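Uncharacterized protein (Bacteroides ovatus, PDB 4FS7) is of unknown function but, as an extracellular leucine-rich repeat protein, probably binds other proteins. Local coordinates at residues Y11-T14 with T19-V22; T14-T19 with T81-G86. All blocks are in the same frame, centred on the assembly; numbering follows the deposited sequence.

Contact 1 (Y11-T14 with T19-V22)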
loop_
_atom_site.group_PDB
_atom_site.type_symbol
_atom_site.label_atom_id
_atom_site.label_comp_id
_atom_site.label_asym_id
_atom_site.label_seq_id
_atom_site.Cartn_x
_atom_site.Cartn_y
_atom_site.Cartn_z
ATOM N N TYR A 11 5.963 -28.688 -27.465
ATOM C CA TYR A 11 4.611 -28.369 -27.848
ATOM C C TYR A 11 3.653 -29.400 -27.325
ATOM O O TYR A 11 3.979 -30.611 -27.277
ATOM C CB TYR A 11 4.469 -28.270 -29.381
ATOM C CG TYR A 11 5.348 -27.198 -29.994
ATOM C CD1 TYR A 11 4.859 -25.891 -30.095
ATOM C CD2 TYR A 11 6.653 -27.436 -30.395
ATOM C CE1 TYR A 11 5.629 -24.889 -30.605
ATOM C CE2 TYR A 11 7.418 -26.440 -30.949
ATOM C CZ TYR A 11 6.917 -25.131 -31.000
ATOM O OH TYR A 11 7.736 -24.139 -31.522
ATOM N N ASN A 12 2.460 -28.936 -26.999
ATOM C CA ASN A 12 1.324 -29.780 -26.705
ATOM C C ASN A 12 0.175 -29.482 -27.673
ATOM O O ASN A 12 -0.099 -28.325 -27.976
ATOM C CB ASN A 12 0.797 -29.590 -25.277
ATOM C CG ASN A 12 1.771 -30.013 -24.211
ATOM O OD1 ASN A 12 2.832 -30.533 -24.479
ATOM N ND2 ASN A 12 1.442 -29.666 -22.968
ATOM N N PHE A 13 -0.502 -30.518 -28.143
ATOM C CA PHE A 13 -1.723 -30.313 -28.916
ATOM C C PHE A 13 -2.800 -29.652 -28.059
ATOM O O PHE A 13 -2.931 -29.952 -26.849
ATOM C CB PHE A 13 -2.247 -31.629 -29.507
ATOM C CG PHE A 13 -1.259 -32.299 -30.400
ATOM C CD1 PHE A 13 -0.921 -31.729 -31.611
ATOM C CD2 PHE A 13 -0.632 -33.463 -30.018
ATOM C CE1 PHE A 13 0.018 -32.301 -32.442
ATOM C CE2 PHE A 13 0.316 -34.056 -30.833
ATOM C CZ PHE A 13 0.651 -33.464 -32.061
ATOM N N THR A 14 -3.532 -28.731 -28.675
ATOM C CA THR A 14 -4.661 -28.034 -28.050
ATOM C C THR A 14 -5.962 -28.366 -28.781
ATOM O O THR A 14 -5.939 -28.915 -29.894
ATOM C CB THR A 14 -4.402 -26.483 -27.872
ATOM O OG1 THR A 14 -3.818 -25.880 -29.048
ATOM C CG2 THR A 14 -3.443 -26.255 -26.699
ATOM N N THR A 19 -4.010 -26.861 -34.077
ATOM C CA THR A 19 -3.299 -25.924 -33.191
ATOM C C THR A 19 -2.457 -26.620 -32.123
ATOM O O THR A 19 -2.723 -27.763 -31.698
ATOM C CB THR A 19 -4.254 -24.938 -32.476
ATOM O OG1 THR A 19 -5.065 -25.635 -31.524
ATOM C CG2 THR A 19 -5.123 -24.179 -33.487
ATOM N N VAL A 20 -1.426 -25.911 -31.691
ATOM C CA VAL A 20 -0.585 -26.316 -30.582
ATOM C C VAL A 20 -0.313 -25.134 -29.656
ATOM O O VAL A 20 -0.454 -23.949 -30.050
ATOM C CB VAL A 20 0.764 -26.929 -31.033
ATOM C CG1 VAL A 20 0.555 -28.293 -31.771
ATOM C CG2 VAL A 20 1.544 -25.959 -31.894
ATOM N N GLU A 21 0.047 -25.499 -28.433
ATOM C CA GLU A 21 0.543 -24.550 -27.425
ATOM C C GLU A 21 2.019 -24.840 -27.185
ATOM O O GLU A 21 2.472 -25.990 -27.183
ATOM C CB GLU A 21 -0.240 -24.640 -26.073
ATOM C CG GLU A 21 0.052 -25.956 -25.287
ATOM C CD GLU A 21 -0.593 -26.121 -23.892
ATOM O OE1 GLU A 21 -1.125 -25.177 -23.314
ATOM O OE2 GLU A 21 -0.544 -27.254 -23.381
ATOM N N VAL A 22 2.802 -23.799 -26.962
ATOM C CA VAL A 22 4.162 -23.953 -26.465
ATOM C C VAL A 22 4.092 -24.441 -25.025
ATOM O O VAL A 22 3.424 -23.847 -24.187
ATOM C CB VAL A 22 4.894 -22.599 -26.472
ATOM C CG1 VAL A 22 6.304 -22.715 -25.808
ATOM C CG2 VAL A 22 5.023 -22.090 -27.907
HETATM O O HOH W 1 -4.259 -29.975 -31.988
#
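Asn12 and Glu21 form a hydrogen-bonded pair, the middle of three successive pairs between antiparallel segments whose axes make 142°. Asn12 N donates to Glu21 O (3.0 Å) and Glu21 N to Asn12 O (2.9 Å), both nearly straight. Tyr11 with Val22 and Phe13 with Val20 flank it as non-hydrogen-bonded pairs. Toward the turn, Thr14 N reaches Thr19 O at 3.3 Å from above the carbonyl plane, and a water donates to both Thr14 O and Thr19 O. The Tyr11 ring slants across two methyls, CD1 against Val20 CG2 (3.8 Å) and CE1 against Val22 CG2, while Phe13 CD1 lies alongside Val20 CG1. Asn12 turns OD1 to Ser23 OG, and its ND2 donates to Glu21 OE2 (3.2 Å), a bent bond on the carboxylate's anti side with the two planes 56° apart. Thr14 OG1, set between its own N and carbonyl carbon (chi1 44°), donates to Thr19 OG1 at 2.8 Å, leaving CG2 facing Glu21 CB (3.6 Å). Exchanging Thr14 for an alanine would probably deprive Thr19 OG1 of its donor and open a gap beside Glu21. This is an antiparallel beta hairpin in the mixed sheet, between strands 4-6 and 55-62.

Contact 2 (T14-T19 with T81-G86); sequences TKEHGT and TVREIG
Glu16 and Arg83 bring the two segments together through their charged ends alone, at the surface. The segment 14-19 starts at Thr14, whose hydroxyl is tied to Thr19 across the base of the loop, and after Lys15 it enters a type II beta turn from Glu16 to Thr19. Glu16 points toward the 81-86 segment, with CG anti to the backbone N (chi1 -172°) and the chain straight beyond, which carries the carboxylate out to the guanidinium. There Glu16 OE1 and Arg83 NH2 form a salt bridge, although both atoms are modelled too close together for their exact positions to be trusted. The pairing of charges is plausible, but its detailed geometry is doubtful. Gly18, at the third position of the turn, has the positive phi (70°) usual there. Thr19 then grips the carbonyl of Glu16 twice: OG1 donates to Glu16 O at 2.6 Å, and Thr19 N adds a weak bond to Glu16 O at 3.2 Å. Strand 55-62 lies between strands 19-25 and 84-85, parallel to both. It is backbone-bonded to both segments, Gly18 with Asp58 and Arg83 with Val60, and Thr19 and Arg83 both rest side chains on Val60; the charged pair thus bridges past this strand at about Asp58-Val60.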
loop_
_atom_site.group_PDB
_atom_site.type_symbol
_atom_site.label_atom_id
_atom_site.label_comp_id
_atom_site.label_asym_id
_atom_site.label_seq_id
_atom_site.Cartn_x
_atom_site.Cartn_y
_atom_site.Cartn_z
ATOM N N THR A 14 -3.532 -28.731 -28.675
ATOM C CA THR A 14 -4.661 -28.034 -28.050
ATOM C C THR A 14 -5.962 -28.366 -28.781
ATOM O O THR A 14 -5.939 -28.915 -29.894
ATOM C CB THR A 14 -4.402 -26.483 -27.872
ATOM O OG1 THR A 14 -3.818 -25.880 -29.048
ATOM C CG2 THR A 14 -3.443 -26.255 -26.699
ATOM N N LYS A 15 -7.097 -28.085 -28.140
ATOM C CA LYS A 15 -8.385 -28.610 -28.611
ATOM C C LYS A 15 -8.767 -28.098 -30.003
ATOM O O LYS A 15 -9.369 -28.838 -30.790
ATOM C CB LYS A 15 -9.505 -28.288 -27.606
ATOM C CG LYS A 15 -10.887 -28.852 -27.992
ATOM N N GLU A 16 -8.457 -26.838 -30.302
ATOM C CA GLU A 16 -8.780 -26.269 -31.602
ATOM C C GLU A 16 -8.043 -27.017 -32.717
ATOM O O GLU A 16 -6.821 -27.275 -32.627
ATOM C CB GLU A 16 -8.457 -24.769 -31.643
ATOM C CG GLU A 16 -8.942 -24.053 -32.908
ATOM C CD GLU A 16 -8.567 -22.581 -32.929
ATOM O OE1 GLU A 16 -8.216 -22.056 -31.857
ATOM O OE2 GLU A 16 -8.609 -21.949 -34.011
ATOM N N HIS A 17 -8.794 -27.365 -33.770
ATOM C CA HIS A 17 -8.253 -28.110 -34.902
ATOM C C HIS A 17 -7.025 -27.428 -35.463
ATOM O O HIS A 17 -7.033 -26.200 -35.772
ATOM C CB HIS A 17 -9.286 -28.278 -36.035
ATOM C CG HIS A 17 -8.728 -28.969 -37.247
ATOM N ND1 HIS A 17 -8.270 -28.282 -38.354
ATOM C CD2 HIS A 17 -8.513 -30.282 -37.508
ATOM C CE1 HIS A 17 -7.812 -29.140 -39.250
ATOM N NE2 HIS A 17 -7.948 -30.361 -38.763
ATOM N N GLY A 18 -5.973 -28.227 -35.585
ATOM C CA GLY A 18 -4.720 -27.799 -36.201
ATOM C C GLY A 18 -3.910 -26.806 -35.407
ATOM O O GLY A 18 -3.172 -26.039 -36.000
ATOM N N THR A 19 -4.010 -26.861 -34.077
ATOM C CA THR A 19 -3.299 -25.924 -33.191
ATOM C C THR A 19 -2.457 -26.620 -32.123
ATOM O O THR A 19 -2.723 -27.763 -31.698
ATOM C CB THR A 19 -4.254 -24.938 -32.476
ATOM O OG1 THR A 19 -5.065 -25.635 -31.524
ATOM C CG2 THR A 19 -5.123 -24.179 -33.487
ATOM N N THR A 81 0.770 -14.943 -33.933
ATOM C CA THR A 81 -0.246 -15.960 -33.873
ATOM C C THR A 81 -0.628 -16.387 -32.460
ATOM O O THR A 81 -1.695 -16.982 -32.259
ATOM C CB THR A 81 0.183 -17.202 -34.682
ATOM O OG1 THR A 81 1.463 -17.647 -34.217
ATOM C CG2 THR A 81 0.306 -16.805 -36.182
ATOM N N VAL A 82 0.223 -16.059 -31.486
ATOM C CA VAL A 82 -0.068 -16.368 -30.100
ATOM C C VAL A 82 -1.079 -15.375 -29.578
ATOM O O VAL A 82 -0.823 -14.185 -29.519
ATOM C CB VAL A 82 1.221 -16.401 -29.260
ATOM C CG1 VAL A 82 0.924 -16.358 -27.753
ATOM C CG2 VAL A 82 2.057 -17.633 -29.588
ATOM N N ARG A 83 -2.232 -15.893 -29.175
ATOM C CA ARG A 83 -3.355 -15.074 -28.706
ATOM C C ARG A 83 -3.699 -15.266 -27.246
ATOM O O ARG A 83 -4.532 -14.507 -26.719
ATOM C CB ARG A 83 -4.598 -15.283 -29.548
ATOM C CG ARG A 83 -5.152 -16.611 -29.540
ATOM C CD ARG A 83 -6.289 -16.674 -30.582
ATOM N NE ARG A 83 -7.018 -17.925 -30.399
ATOM C CZ ARG A 83 -7.009 -18.967 -31.230
ATOM N NH1 ARG A 83 -6.350 -18.943 -32.387
ATOM N NH2 ARG A 83 -7.695 -20.049 -30.895
ATOM N N GLU A 84 -3.009 -16.178 -26.578
ATOM C CA GLU A 84 -3.260 -16.478 -25.170
ATOM C C GLU A 84 -1.957 -16.912 -24.537
ATOM O O GLU A 84 -1.192 -17.650 -25.137
ATOM C CB GLU A 84 -4.272 -17.611 -25.078
ATOM C CG GLU A 84 -4.682 -18.021 -23.688
ATOM C CD GLU A 84 -5.697 -19.161 -23.720
ATOM O OE1 GLU A 84 -6.554 -19.156 -24.630
ATOM O OE2 GLU A 84 -5.629 -20.042 -22.835
ATOM N N ILE A 85 -1.694 -16.432 -23.325
ATOM C CA ILE A 85 -0.487 -16.763 -22.561
ATOM C C ILE A 85 -0.989 -17.261 -21.196
ATOM O O ILE A 85 -1.749 -16.573 -20.519
ATOM C CB ILE A 85 0.452 -15.575 -22.407
ATOM C CG1 ILE A 85 0.921 -15.077 -23.792
ATOM C CG2 ILE A 85 1.626 -15.965 -21.499
ATOM C CD1 ILE A 85 1.793 -13.801 -23.727
ATOM N N GLY A 86 -0.562 -18.448 -20.804
ATOM C CA GLY A 86 -1.069 -19.068 -19.571
ATOM C C GLY A 86 -0.553 -18.362 -18.325
ATOM O O GLY A 86 0.476 -17.680 -18.350
#

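Overall arrangement
Following the chain from the N terminus, strand 9-13 comes first, and contact 1 closes the short hairpin loop that returns it as strand 19-25. Contact 2 starts from that same loop and closes a far longer excursion, since 61 residues, among them strand 55-62, separate its two segments. The spans overlap without nesting: contact 1 begins earlier in the sequence, while contact 2 reaches on to 81-86. Thr14 and Thr19 belong to both, and their centres lie about 6 Å apart. Both contacts reach one mixed sheet. Contact 1 builds its antiparallel hairpin through backbone bonds, and contact 2 links the tip of that hairpin, by side chains at the surface, to Arg83, just ahead of strand 84-85.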